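PDB 4JA0: phosphoribosylaminoimidazole carboxylase from Bombyx mori, which probably catalyses two steps of de novo purine biosynthesis, the carboxylation of aminoimidazole ribonucleotide and the ATP-dependent joining of aspartate that yields SAICAR. Local coordinates for residues K93-P98 and F153-L158; K194-V199 and L207-D212. One frame throughout, in Å; residues are numbered along the deposited sequence.

Contact 1 (K93-P98 and F153-L158)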
ATOM      1  N   LYS A  93      50.781  18.973  23.384  1.00 15.35           N
ATOM      2  CA  LYS A  93      51.700  19.701  22.501  1.00 23.65           C
ATOM      3  C   LYS A  93      51.310  19.630  21.015  1.00 20.23           C
ATOM      4  O   LYS A  93      51.069  18.541  20.472  1.00 20.50           O
ATOM      5  CB  LYS A  93      53.141  19.205  22.682  1.00 24.78           C
ATOM      6  CG  LYS A  93      54.174  20.118  22.020  1.00 29.90           C
ATOM      7  CD  LYS A  93      55.574  19.535  22.048  1.00 32.01           C
ATOM      8  CE  LYS A  93      56.093  19.408  23.468  1.00 49.01           C
ATOM      9  NZ  LYS A  93      57.532  19.020  23.483  1.00 44.73           N
ATOM     10  N   CYS A  94      51.259  20.800  20.368  1.00 12.12           N
ATOM     11  CA  CYS A  94      50.864  20.896  18.959  1.00 23.91           C
ATOM     12  C   CYS A  94      51.389  22.149  18.238  1.00 23.78           C
ATOM     13  O   CYS A  94      51.623  23.179  18.876  1.00 38.31           O
ATOM     14  CB  CYS A  94      49.342  20.792  18.838  1.00 31.03           C
ATOM     15  SG  CYS A  94      48.424  22.073  19.668  1.00 25.35           S
ATOM     16  N   GLU A  95      51.564  22.067  16.916  1.00 19.20           N
ATOM     17  CA  GLU A  95      52.080  23.219  16.157  1.00 23.50           C
ATOM     18  C   GLU A  95      50.985  24.197  15.769  1.00 12.41           C
ATOM     19  O   GLU A  95      50.038  23.852  15.064  1.00 13.96           O
ATOM     20  CB  GLU A  95      52.846  22.782  14.897  1.00 13.95           C
ATOM     21  CG  GLU A  95      54.063  21.908  15.168  1.00 26.99           C
ATOM     22  CD  GLU A  95      54.909  21.657  13.928  1.00 66.47           C
ATOM     23  OE1 GLU A  95      54.474  22.025  12.813  1.00 66.67           O
ATOM     24  OE2 GLU A  95      56.007  21.075  14.070  1.00 71.04           O
ATOM     25  N   MET A  96      51.152  25.439  16.186  1.00  9.09           N
ATOM     26  CA  MET A  96      50.094  26.418  16.031  1.00 17.02           C
ATOM     27  C   MET A  96      49.932  26.916  14.594  1.00 11.47           C
ATOM     28  O   MET A  96      50.915  27.102  13.867  1.00 10.76           O
ATOM     29  CB  MET A  96      50.345  27.609  16.959  1.00  8.52           C
ATOM     30  CG  MET A  96      50.488  27.230  18.404  1.00 13.98           C
ATOM     31  SD  MET A  96      48.965  26.540  19.087  1.00 26.51           S
ATOM     32  CE  MET A  96      47.878  27.969  19.096  1.00  5.13           C
ATOM     33  N   ILE A  97      48.674  27.095  14.195  1.00  6.00           N
ATOM     34  CA  ILE A  97      48.366  27.783  12.961  1.00  6.96           C
ATOM     35  C   ILE A  97      48.393  29.262  13.320  1.00  8.35           C
ATOM     36  O   ILE A  97      47.685  29.697  14.223  1.00 11.82           O
ATOM     37  CB  ILE A  97      46.939  27.455  12.410  1.00 12.38           C
ATOM     38  CG1 ILE A  97      46.560  25.979  12.601  1.00  7.17           C
ATOM     39  CG2 ILE A  97      46.808  27.879  10.953  1.00 10.21           C
ATOM     40  CD1 ILE A  97      47.536  25.025  12.049  1.00  9.14           C
ATOM     41  N   PRO A  98      49.214  30.043  12.614  1.00 16.81           N
ATOM     42  CA  PRO A  98      49.367  31.472  12.903  1.00 10.48           C
ATOM     43  C   PRO A  98      48.183  32.313  12.419  1.00 10.68           C
ATOM     44  O   PRO A  98      48.386  33.313  11.727  1.00 16.82           O
ATOM     45  CB  PRO A  98      50.624  31.845  12.116  1.00  8.80           C
ATOM     46  CG  PRO A  98      50.648  30.898  10.975  1.00  9.38           C
ATOM     47  CD  PRO A  98      50.068  29.607  11.492  1.00 10.61           C
ATOM     48  N   PHE A 153      50.084  26.545   4.423  1.00 12.70           N
ATOM     49  CA  PHE A 153      50.629  26.210   5.736  1.00  6.38           C
ATOM     50  C   PHE A 153      50.696  24.686   5.887  1.00 15.13           C
ATOM     51  O   PHE A 153      49.849  23.959   5.360  1.00 10.74           O
ATOM     52  CB  PHE A 153      49.752  26.780   6.842  1.00  8.31           C
ATOM     53  CG  PHE A 153      49.757  28.274   6.926  1.00 11.81           C
ATOM     54  CD1 PHE A 153      48.582  28.999   6.739  1.00 16.24           C
ATOM     55  CD2 PHE A 153      50.926  28.970   7.190  1.00 13.40           C
ATOM     56  CE1 PHE A 153      48.580  30.404   6.822  1.00  9.44           C
ATOM     57  CE2 PHE A 153      50.925  30.363   7.276  1.00  7.07           C
ATOM     58  CZ  PHE A 153      49.751  31.074   7.090  1.00  4.92           C
ATOM     59  N   ASN A 154      51.701  24.197   6.605  1.00 20.88           N
ATOM     60  CA  ASN A 154      51.867  22.755   6.771  1.00 11.83           C
ATOM     61  C   ASN A 154      52.411  22.484   8.172  1.00 14.15           C
ATOM     62  O   ASN A 154      53.516  22.904   8.514  1.00 17.08           O
ATOM     63  CB  ASN A 154      52.797  22.192   5.674  1.00 13.99           C
ATOM     64  CG  ASN A 154      52.777  20.653   5.590  1.00 37.76           C
ATOM     65  OD1 ASN A 154      52.401  19.975   6.546  1.00 66.65           O
ATOM     66  ND2 ASN A 154      53.199  20.105   4.448  1.00 25.22           N
ATOM     67  N   TYR A 155      51.617  21.790   8.980  1.00 13.04           N
ATOM     68  CA  TYR A 155      51.971  21.530  10.365  1.00 11.52           C
ATOM     69  C   TYR A 155      51.734  20.087  10.719  1.00 15.56           C
ATOM     70  O   TYR A 155      50.693  19.533  10.368  1.00 15.34           O
ATOM     71  CB  TYR A 155      51.160  22.431  11.294  1.00  6.65           C
ATOM     72  CG  TYR A 155      51.448  23.886  11.071  1.00 16.27           C
ATOM     73  CD1 TYR A 155      52.632  24.448  11.547  1.00 19.99           C
ATOM     74  CD2 TYR A 155      50.562  24.697  10.362  1.00 11.65           C
ATOM     75  CE1 TYR A 155      52.916  25.758  11.344  1.00  8.56           C
ATOM     76  CE2 TYR A 155      50.837  26.023  10.147  1.00  9.30           C
ATOM     77  CZ  TYR A 155      52.019  26.549  10.642  1.00 23.63           C
ATOM     78  OH  TYR A 155      52.327  27.874  10.441  1.00 75.81           O
ATOM     79  N   ASN A 156      52.725  19.474  11.364  1.00 13.61           N
ATOM     80  CA  ASN A 156      52.641  18.082  11.798  1.00 13.81           C
ATOM     81  C   ASN A 156      52.061  17.161  10.730  1.00 17.36           C
ATOM     82  O   ASN A 156      51.300  16.240  11.037  1.00 24.32           O
ATOM     83  CB  ASN A 156      51.876  17.955  13.125  1.00 14.94           C
ATOM     84  CG  ASN A 156      52.792  18.117  14.357  1.00 24.60           C
ATOM     85  OD1 ASN A 156      53.864  17.499  14.446  1.00 28.92           O
ATOM     86  ND2 ASN A 156      52.364  18.946  15.310  1.00 17.99           N
ATOM     87  N   GLY A 157      52.402  17.442   9.472  1.00 19.39           N
ATOM     88  CA  GLY A 157      52.003  16.610   8.351  1.00 12.76           C
ATOM     89  C   GLY A 157      50.628  16.937   7.824  1.00 13.92           C
ATOM     90  O   GLY A 157      50.162  16.356   6.848  1.00 28.93           O
ATOM     91  N   LEU A 158      49.970  17.882   8.473  1.00 18.42           N
ATOM     92  CA  LEU A 158      48.660  18.306   8.018  1.00 16.04           C
ATOM     93  C   LEU A 158      48.812  19.601   7.243  1.00 14.26           C
ATOM     94  O   LEU A 158      49.127  20.659   7.795  1.00 24.12           O
ATOM     95  CB  LEU A 158      47.693  18.503   9.193  1.00  9.53           C
ATOM     96  CG  LEU A 158      46.294  18.931   8.762  1.00  3.76           C
ATOM     97  CD1 LEU A 158      45.601  17.828   7.987  1.00  3.46           C
ATOM     98  CD2 LEU A 158      45.474  19.373   9.942  1.00  4.66           C
TER

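Contact 2 (K194-V199 and L207-D212)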
ATOM      1  N   LYS A 194      38.208  35.794  20.208  1.00  5.75           N
ATOM      2  CA  LYS A 194      39.344  35.372  19.391  1.00  6.40           C
ATOM      3  C   LYS A 194      39.906  34.080  19.967  1.00  6.32           C
ATOM      4  O   LYS A 194      40.101  33.960  21.185  1.00  8.56           O
ATOM      5  CB  LYS A 194      40.440  36.453  19.362  1.00  1.53           C
ATOM      6  N   ILE A 195      40.162  33.110  19.097  1.00  2.00           N
ATOM      7  CA  ILE A 195      40.762  31.866  19.538  1.00  3.44           C
ATOM      8  C   ILE A 195      41.850  31.529  18.549  1.00  2.28           C
ATOM      9  O   ILE A 195      41.944  32.166  17.507  1.00  2.49           O
ATOM     10  CB  ILE A 195      39.741  30.718  19.600  1.00  8.70           C
ATOM     11  CG1 ILE A 195      39.050  30.565  18.249  1.00  3.27           C
ATOM     12  CG2 ILE A 195      38.722  30.961  20.670  1.00  2.83           C
ATOM     13  CD1 ILE A 195      38.019  29.441  18.216  1.00  6.15           C
ATOM     14  N   GLU A 196      42.650  30.517  18.868  1.00  2.39           N
ATOM     15  CA  GLU A 196      43.712  30.054  17.985  1.00  3.28           C
ATOM     16  C   GLU A 196      43.762  28.525  17.961  1.00  3.52           C
ATOM     17  O   GLU A 196      43.446  27.885  18.950  1.00  7.24           O
ATOM     18  CB  GLU A 196      45.051  30.651  18.424  1.00 10.31           C
ATOM     19  CG  GLU A 196      45.188  32.153  18.120  1.00 27.27           C
ATOM     20  CD  GLU A 196      46.427  32.805  18.756  1.00 42.41           C
ATOM     21  OE1 GLU A 196      47.403  32.084  19.069  1.00 36.53           O
ATOM     22  OE2 GLU A 196      46.415  34.045  18.955  1.00 47.03           O
ATOM     23  N   PHE A 197      44.161  27.942  16.834  1.00 10.07           N
ATOM     24  CA  PHE A 197      44.217  26.483  16.686  1.00  3.92           C
ATOM     25  C   PHE A 197      45.648  25.987  16.475  1.00  6.02           C
ATOM     26  O   PHE A 197      46.534  26.747  16.067  1.00  3.76           O
ATOM     27  CB  PHE A 197      43.384  26.016  15.488  1.00  2.44           C
ATOM     28  CG  PHE A 197      41.888  26.163  15.658  1.00  2.62           C
ATOM     29  CD1 PHE A 197      41.212  27.254  15.104  1.00  2.62           C
ATOM     30  CD2 PHE A 197      41.149  25.182  16.313  1.00  0.61           C
ATOM     31  CE1 PHE A 197      39.834  27.372  15.242  1.00  3.08           C
ATOM     32  CE2 PHE A 197      39.787  25.298  16.447  1.00  1.51           C
ATOM     33  CZ  PHE A 197      39.123  26.385  15.913  1.00  1.10           C
ATOM     34  N   GLY A 198      45.865  24.703  16.748  1.00  7.34           N
ATOM     35  CA  GLY A 198      47.147  24.069  16.487  1.00  7.27           C
ATOM     36  C   GLY A 198      46.893  22.673  15.948  1.00  7.00           C
ATOM     37  O   GLY A 198      45.762  22.192  16.014  1.00  7.59           O
ATOM     38  N   VAL A 199      47.925  22.020  15.420  1.00 12.58           N
ATOM     39  CA  VAL A 199      47.795  20.653  14.900  1.00 15.71           C
ATOM     40  C   VAL A 199      48.624  19.725  15.788  1.00 19.09           C
ATOM     41  O   VAL A 199      49.828  19.958  15.993  1.00 16.88           O
ATOM     42  CB  VAL A 199      48.253  20.544  13.415  1.00  5.83           C
ATOM     43  CG1 VAL A 199      48.105  19.122  12.909  1.00  8.68           C
ATOM     44  CG2 VAL A 199      47.480  21.515  12.541  1.00  2.01           C
ATOM     45  N   LEU A 207      41.690  23.079  19.461  1.00  7.56           N
ATOM     46  CA  LEU A 207      41.570  24.444  19.988  1.00  7.03           C
ATOM     47  C   LEU A 207      42.639  24.581  21.054  1.00 10.12           C
ATOM     48  O   LEU A 207      42.642  23.822  22.030  1.00 11.29           O
ATOM     49  CB  LEU A 207      40.185  24.660  20.586  1.00  4.22           C
ATOM     50  CG  LEU A 207      39.999  25.989  21.292  1.00  4.49           C
ATOM     51  CD1 LEU A 207      39.976  27.120  20.295  1.00  4.94           C
ATOM     52  CD2 LEU A 207      38.721  25.964  22.103  1.00 10.54           C
ATOM     53  N   ALA A 208      43.541  25.544  20.901  1.00  7.07           N
ATOM     54  CA  ALA A 208      44.810  25.370  21.584  1.00 10.67           C
ATOM     55  C   ALA A 208      45.442  26.538  22.318  1.00 16.95           C
ATOM     56  O   ALA A 208      46.459  26.351  23.001  1.00 27.93           O
ATOM     57  CB  ALA A 208      45.803  24.804  20.598  1.00  9.73           C
ATOM     58  N   ASP A 209      44.885  27.731  22.206  1.00 15.76           N
ATOM     59  CA  ASP A 209      45.561  28.864  22.841  1.00 27.39           C
ATOM     60  C   ASP A 209      45.110  29.050  24.285  1.00 25.60           C
ATOM     61  O   ASP A 209      45.350  28.209  25.147  1.00 16.03           O
ATOM     62  CB  ASP A 209      45.385  30.154  22.018  1.00 36.73           C
ATOM     63  CG  ASP A 209      46.294  31.292  22.497  1.00 56.45           C
ATOM     64  OD1 ASP A 209      46.028  32.467  22.143  1.00 42.09           O
ATOM     65  OD2 ASP A 209      47.270  31.005  23.230  1.00 52.14           O
ATOM     66  N   VAL A 210      44.475  30.188  24.524  1.00 37.73           N
ATOM     67  CA  VAL A 210      44.055  30.621  25.830  1.00 15.70           C
ATOM     68  C   VAL A 210      42.807  31.451  25.588  1.00 18.66           C
ATOM     69  O   VAL A 210      42.797  32.323  24.727  1.00 29.30           O
ATOM     70  CB  VAL A 210      45.139  31.474  26.475  1.00 14.82           C
ATOM     71  CG1 VAL A 210      44.526  32.470  27.425  1.00 21.98           C
ATOM     72  CG2 VAL A 210      46.145  30.587  27.181  1.00 11.65           C
ATOM     73  N   ILE A 211      41.736  31.176  26.314  1.00 14.07           N
ATOM     74  CA  ILE A 211      40.578  32.039  26.212  1.00 15.67           C
ATOM     75  C   ILE A 211      40.355  32.644  27.593  1.00 18.28           C
ATOM     76  O   ILE A 211      39.939  31.944  28.514  1.00 20.26           O
ATOM     77  CB  ILE A 211      39.321  31.274  25.704  1.00 16.46           C
ATOM     78  CG1 ILE A 211      39.664  30.432  24.471  1.00 17.73           C
ATOM     79  CG2 ILE A 211      38.188  32.235  25.386  1.00  7.96           C
ATOM     80  CD1 ILE A 211      38.508  29.597  23.948  1.00  8.52           C
ATOM     81  N   ASP A 212      40.672  33.931  27.746  1.00 17.53           N
ATOM     82  CA  ASP A 212      40.441  34.628  29.009  1.00 16.06           C
ATOM     83  C   ASP A 212      39.786  35.986  28.740  1.00 14.66           C
ATOM     84  O   ASP A 212      39.189  36.175  27.680  1.00 13.79           O
ATOM     85  CB  ASP A 212      41.738  34.783  29.823  1.00 19.89           C
ATOM     86  CG  ASP A 212      42.840  35.526  29.066  1.00 28.94           C
ATOM     87  OD1 ASP A 212      42.500  36.361  28.204  1.00 27.87           O
ATOM     88  OD2 ASP A 212      44.045  35.322  29.370  1.00 14.79           O
TER

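Contact 1 (K93-P98 and F153-L158)
Residues 94-98 run nearly antiparallel to 153-156, 172° between their end-to-end directions, with the CA atoms of Glu-95 and Tyr-155 6.0 Å apart; the contact is carried mainly by side chains. Tyr-155 does most of the work. Met-96 O sits over one face of its ring, offset toward the rim and 3.5 Å from Tyr-155 CZ, while Glu-95 OE1 lies in plane at the edge, beside CD1, with carboxylate and ring planes 84° apart. Ile-97 CD1 reaches Tyr-155 CD2 at 3.5 Å, and the Pro-98 ring meets the phenol end. Pro-98 also covers Phe-153: its CD lies over one face of the ring, and Pro-98 CG is 3.7 Å from Phe-153 CE2.

Within the SAICAR synthetase portion, 154-155 and 158-159 form a small beta hairpin, closed by a type I' turn from Tyr-155 to Leu-158, and the contact lays this hairpin against strand 94-96 of the larger antiparallel sheet. At the turn, Asn-156 N makes a weak hydrogen bond of 3.4 Å to Glu-95 OE1; the extended glutamate chain (chi2 -172°) carries the carboxylate out to the turn. Asn-156 crosses Glu-95 at a slant, its ND2 near Glu-95 CG but hydrogen-bonded to Val-199 O.

Contact 2 (K194-V199 and L207-D212)
The Glu-196 and Asp-209 side chains run together in the same direction, their carboxylate planes only 19° apart, and the Phe-197 ring meets Leu-207 obliquely, with Phe-197 CD2 3.8 Å from Leu-207 CA. The Phe-197 ring also makes an edge-to-face contact with Trp-101. Between the two acids, the acceptor oxygens Glu-196 OE1 and Asp-209 OD1 lie 3.4 Å apart and are not hydrogen-bonded to each other; nearer the backbone, Glu-196 CB and Asp-209 CB are 3.6 Å apart. Asp-209 has CG anti to its own N (chi1 -169°), which swings its side chain alongside that of Glu-196. A bound sulfate lies about 5 Å from the Asp-209 side chain.

The apolar half of the contact is formed by Ile-195, Leu-207 and Ile-211. Leu-207 crosses Ile-195 at about a right angle, putting Leu-207 CD1 3.7 Å from Ile-195 CB, whereas Ile-211 runs beside Ile-195 in the same direction, with Ile-211 CD1 3.6 Å from Ile-195 CG2. Helices 57-74 and 162-183 pack on this cluster through Phe-68 and Thr-172. Ala-208 N donates to Glu-196 O at 3.0 Å. Phe-197 and Leu-207 form an antiparallel non-hydrogen-bonded pair. This is the open end of a beta hairpin, away from its connecting turn: strand 188-200 turns back into 205-207, and the returning chain then leaves the pairing to form the loop that leads to strand 216-220.

How the contacts relate
Contact 1 and contact 2 have centres about 13 Å apart and are joined through one antiparallel sheet, in which strands 94-96 and 188-200 are neighbours. The junction is Val-199: its N lies 2.8 Å from Glu-95 O, a probable hydrogen bond, so strand 94-96 of contact 1 is tied to the strand that carries contact 2. Met-96 CE also packs against Phe-197 O. The sulfate near Asp-209, beside contact 2, probably comes from the crystallisation liquor, though it may mark a pocket on that side. Contact 1 is a surface contact, whereas contact 2 is largely buried; both belong to the SAICAR synthetase portion.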